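Local coordinates for protein N-acylglucosamine 2-epimerase (Marinomonas mediterranea, PDB 5X32) that catalyses the reversible isomerization of D-mannose to D-fructose, and of D-lyxose less efficiently, but does not act on D-glucose, at residues 37-42 and 367-372. Residues are numbered along the deposited sequence; the frame is centred on the assembly and turned at random.
Sequences FFKDDG and YDNNKS
Phe38 and Ser372 form a single antiparallel bridge, a hydrogen-bonded pair, with a classic beta bulge where Lys371 and Ser372 both face Phe38. The bridge joins two loops far apart in sequence, within the (alpha/alpha)6 barrel of the N-acylglucosamine 2-epimerase family. One follows helix 9-23, the other leads into helix 379-390, which carries His380, an active-site residue by similarity.

The inner side is tight, with Phe38, Lys371 and Ser372 all buried. Phe38 N gives its hydrogen to Ser372 O at 2.9 Å, from above the carbonyl plane. The Phe38 ring turns its edge, at CD2, to the same Ser372 O (3.7 Å) and meets Tyr23 edge-to-face; Tyr23 also bonds Ser372 OG. The Lys371 chain, bent at three torsions, brings CE and NZ to the carbonyl of Asp40. NZ also forms a salt bridge with Asp350.

The outer side is looser and faces solvent. Here Asp40 N bonds the exposed Asn369 at its O, 2.7 Å away. The Asp40 carboxylate lies across Asn369, its plane nearly perpendicular to the amide (87°), and OD2 bonds Gln366. A water accepts from Asp41 N and, weakly, from Asn369 ND2. The Lys39 chain, bent at chi2 (73°), passes over the Asn369 amide, with CG 3.5 Å from Asn369 ND2. Its NZ makes a weak bond to Asn370 OD1, at 3.2 Å, and Lys39 has a cation-pi contact with Tyr45. Shortening Lys39 to alanine would probably leave Asn370 OD1 and the Tyr45 ring without this charged partner.

Back at the bridge, Ser372 N returns a nearly straight bond to Phe38 O, 3.1 Å long with 174° at the hydrogen.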
ATOM      1  N   PHE A  37      -9.349  -5.999 -13.561  1.00 52.18           N
ATOM      2  CA  PHE A  37     -10.582  -5.237 -13.454  1.00 54.35           C
ATOM      3  C   PHE A  37     -11.747  -6.162 -13.123  1.00 58.90           C
ATOM      4  O   PHE A  37     -12.271  -6.869 -13.987  1.00 52.36           O
ATOM      5  CB  PHE A  37     -10.866  -4.475 -14.750  1.00 50.19           C
ATOM      6  CG  PHE A  37      -9.956  -3.291 -14.992  1.00 52.52           C
ATOM      7  CD1 PHE A  37      -8.684  -3.465 -15.528  1.00 49.88           C
ATOM      8  CD2 PHE A  37     -10.399  -1.995 -14.733  1.00 52.97           C
ATOM      9  CE1 PHE A  37      -7.863  -2.374 -15.777  1.00 50.79           C
ATOM     10  CE2 PHE A  37      -9.586  -0.896 -14.975  1.00 42.62           C
ATOM     11  CZ  PHE A  37      -8.324  -1.081 -15.502  1.00 54.25           C
ATOM     12  N   PHE A  38     -12.196  -6.105 -11.876  1.00 56.12           N
ATOM     13  CA  PHE A  38     -13.169  -7.067 -11.407  1.00 54.32           C
ATOM     14  C   PHE A  38     -14.441  -6.397 -10.934  1.00 57.19           C
ATOM     15  O   PHE A  38     -14.422  -5.379 -10.229  1.00 56.51           O
ATOM     16  CB  PHE A  38     -12.565  -7.898 -10.280  1.00 54.63           C
ATOM     17  CG  PHE A  38     -11.294  -8.588 -10.663  1.00 52.65           C
ATOM     18  CD1 PHE A  38     -11.318  -9.826 -11.276  1.00 54.05           C
ATOM     19  CD2 PHE A  38     -10.070  -7.984 -10.435  1.00 55.56           C
ATOM     20  CE1 PHE A  38     -10.153 -10.458 -11.645  1.00 51.14           C
ATOM     21  CE2 PHE A  38      -8.890  -8.616 -10.795  1.00 53.79           C
ATOM     22  CZ  PHE A  38      -8.939  -9.854 -11.401  1.00 58.62           C
ATOM     23  N   LYS A  39     -15.546  -7.023 -11.305  1.00 55.96           N
ATOM     24  CA  LYS A  39     -16.865  -6.629 -10.873  1.00 56.05           C
ATOM     25  C   LYS A  39     -17.081  -7.171  -9.465  1.00 53.86           C
ATOM     26  O   LYS A  39     -16.321  -8.026  -9.014  1.00 50.33           O
ATOM     27  CB  LYS A  39     -17.894  -7.194 -11.859  1.00 54.59           C
ATOM     28  CG  LYS A  39     -18.873  -6.189 -12.395  1.00 57.38           C
ATOM     29  CD  LYS A  39     -18.264  -5.244 -13.395  1.00 52.74           C
ATOM     30  CE  LYS A  39     -19.121  -3.997 -13.476  1.00 53.51           C
ATOM     31  NZ  LYS A  39     -18.777  -3.155 -14.637  1.00 56.18           N
ATOM     32  N   ASP A  40     -18.095  -6.683  -8.761  1.00 51.49           N
ATOM     33  CA  ASP A  40     -18.397  -7.231  -7.438  1.00 55.33           C
ATOM     34  C   ASP A  40     -18.516  -8.759  -7.438  1.00 58.69           C
ATOM     35  O   ASP A  40     -18.051  -9.421  -6.508  1.00 59.00           O
ATOM     36  CB  ASP A  40     -19.682  -6.635  -6.851  1.00 60.02           C
ATOM     37  CG  ASP A  40     -19.530  -5.166  -6.409  1.00 64.34           C
ATOM     38  OD1 ASP A  40     -18.391  -4.714  -6.138  1.00 61.63           O
ATOM     39  OD2 ASP A  40     -20.573  -4.477  -6.289  1.00 63.08           O
ATOM     40  N   ASP A  41     -19.143  -9.305  -8.485  1.00 59.44           N
ATOM     41  CA  ASP A  41     -19.469 -10.735  -8.562  1.00 54.73           C
ATOM     42  C   ASP A  41     -18.258 -11.610  -8.941  1.00 60.04           C
ATOM     43  O   ASP A  41     -18.310 -12.837  -8.848  1.00 63.48           O
ATOM     44  CB  ASP A  41     -20.599 -10.933  -9.579  1.00 50.67           C
ATOM     45  CG  ASP A  41     -20.171 -10.576 -11.034  1.00 63.88           C
ATOM     46  OD1 ASP A  41     -18.951 -10.476 -11.306  1.00 62.49           O
ATOM     47  OD2 ASP A  41     -21.046 -10.372 -11.912  1.00 56.90           O
ATOM     48  N   GLY A  42     -17.159 -10.959  -9.323  1.00 58.12           N
ATOM     49  CA  GLY A  42     -15.939 -11.635  -9.722  1.00 55.33           C
ATOM     50  C   GLY A  42     -15.640 -11.523 -11.204  1.00 62.78           C
ATOM     51  O   GLY A  42     -14.553 -11.919 -11.663  1.00 60.35           O
ATOM     52  N   TYR A 367     -21.030   3.128  -4.805  1.00 57.53           N
ATOM     53  CA  TYR A 367     -21.248   4.003  -5.946  1.00 59.98           C
ATOM     54  C   TYR A 367     -21.609   3.185  -7.181  1.00 59.73           C
ATOM     55  O   TYR A 367     -22.395   3.627  -8.026  1.00 54.02           O
ATOM     56  CB  TYR A 367     -20.009   4.847  -6.216  1.00 60.21           C
ATOM     57  CG  TYR A 367     -19.926   6.101  -5.394  1.00 62.10           C
ATOM     58  CD1 TYR A 367     -20.684   7.214  -5.719  1.00 61.94           C
ATOM     59  CD2 TYR A 367     -19.082   6.175  -4.292  1.00 63.56           C
ATOM     60  CE1 TYR A 367     -20.606   8.373  -4.969  1.00 69.69           C
ATOM     61  CE2 TYR A 367     -18.991   7.325  -3.539  1.00 65.78           C
ATOM     62  CZ  TYR A 367     -19.752   8.420  -3.881  1.00 67.12           C
ATOM     63  OH  TYR A 367     -19.662   9.562  -3.133  1.00 60.68           O
ATOM     64  N   ASP A 368     -20.998   2.006  -7.279  1.00 52.22           N
ATOM     65  CA  ASP A 368     -21.252   1.071  -8.357  1.00 59.26           C
ATOM     66  C   ASP A 368     -20.767  -0.340  -7.999  1.00 63.77           C
ATOM     67  O   ASP A 368     -20.455  -0.627  -6.836  1.00 56.89           O
ATOM     68  CB  ASP A 368     -20.606   1.556  -9.661  1.00 56.04           C
ATOM     69  CG  ASP A 368     -19.093   1.670  -9.570  1.00 66.59           C
ATOM     70  OD1 ASP A 368     -18.459   0.943  -8.770  1.00 70.02           O
ATOM     71  OD2 ASP A 368     -18.523   2.487 -10.329  1.00 67.96           O
ATOM     72  N   ASN A 369     -20.673  -1.207  -9.005  1.00 60.82           N
ATOM     73  CA  ASN A 369     -20.314  -2.595  -8.744  1.00 59.33           C
ATOM     74  C   ASN A 369     -18.907  -2.964  -9.227  1.00 62.43           C
ATOM     75  O   ASN A 369     -18.624  -4.126  -9.560  1.00 64.91           O
ATOM     76  CB  ASN A 369     -21.357  -3.525  -9.366  1.00 64.00           C
ATOM     77  CG  ASN A 369     -21.405  -3.424 -10.880  1.00 70.57           C
ATOM     78  OD1 ASN A 369     -21.065  -2.387 -11.460  1.00 72.64           O
ATOM     79  ND2 ASN A 369     -21.827  -4.507 -11.531  1.00 68.63           N
ATOM     80  N   ASN A 370     -18.027  -1.967  -9.267  1.00 61.52           N
ATOM     81  CA  ASN A 370     -16.619  -2.213  -9.537  1.00 58.23           C
ATOM     82  C   ASN A 370     -15.792  -2.510  -8.288  1.00 52.34           C
ATOM     83  O   ASN A 370     -15.120  -1.629  -7.764  1.00 55.61           O
ATOM     84  CB  ASN A 370     -16.017  -1.034 -10.302  1.00 60.40           C
ATOM     85  CG  ASN A 370     -16.513  -0.971 -11.740  1.00 64.26           C
ATOM     86  OD1 ASN A 370     -17.002  -1.963 -12.267  1.00 66.38           O
ATOM     87  ND2 ASN A 370     -16.347   0.171 -12.389  1.00 66.47           N
ATOM     88  N   LYS A 371     -15.826  -3.764  -7.842  1.00 51.01           N
ATOM     89  CA  LYS A 371     -15.050  -4.217  -6.683  1.00 52.29           C
ATOM     90  C   LYS A 371     -13.559  -3.820  -6.766  1.00 51.94           C
ATOM     91  O   LYS A 371     -13.042  -3.177  -5.857  1.00 47.20           O
ATOM     92  CB  LYS A 371     -15.191  -5.747  -6.545  1.00 48.82           C
ATOM     93  CG  LYS A 371     -14.541  -6.410  -5.313  1.00 44.66           C
ATOM     94  CD  LYS A 371     -15.497  -6.525  -4.133  1.00 49.94           C
ATOM     95  CE  LYS A 371     -16.784  -7.282  -4.464  1.00 54.82           C
ATOM     96  NZ  LYS A 371     -16.708  -8.782  -4.457  1.00 55.13           N
ATOM     97  N   SER A 372     -12.885  -4.184  -7.864  1.00 54.90           N
ATOM     98  CA  SER A 372     -11.454  -3.927  -7.997  1.00 50.48           C
ATOM     99  C   SER A 372     -10.999  -3.515  -9.398  1.00 54.85           C
ATOM    100  O   SER A 372     -10.562  -4.349 -10.178  1.00 54.68           O
ATOM    101  CB  SER A 372     -10.663  -5.157  -7.581  1.00 48.57           C
ATOM    102  OG  SER A 372     -10.993  -5.549  -6.272  1.00 47.48           O
TER
HETATM  103  O   HOH W   1     -21.342  -7.606 -10.004  1.00 55.04           O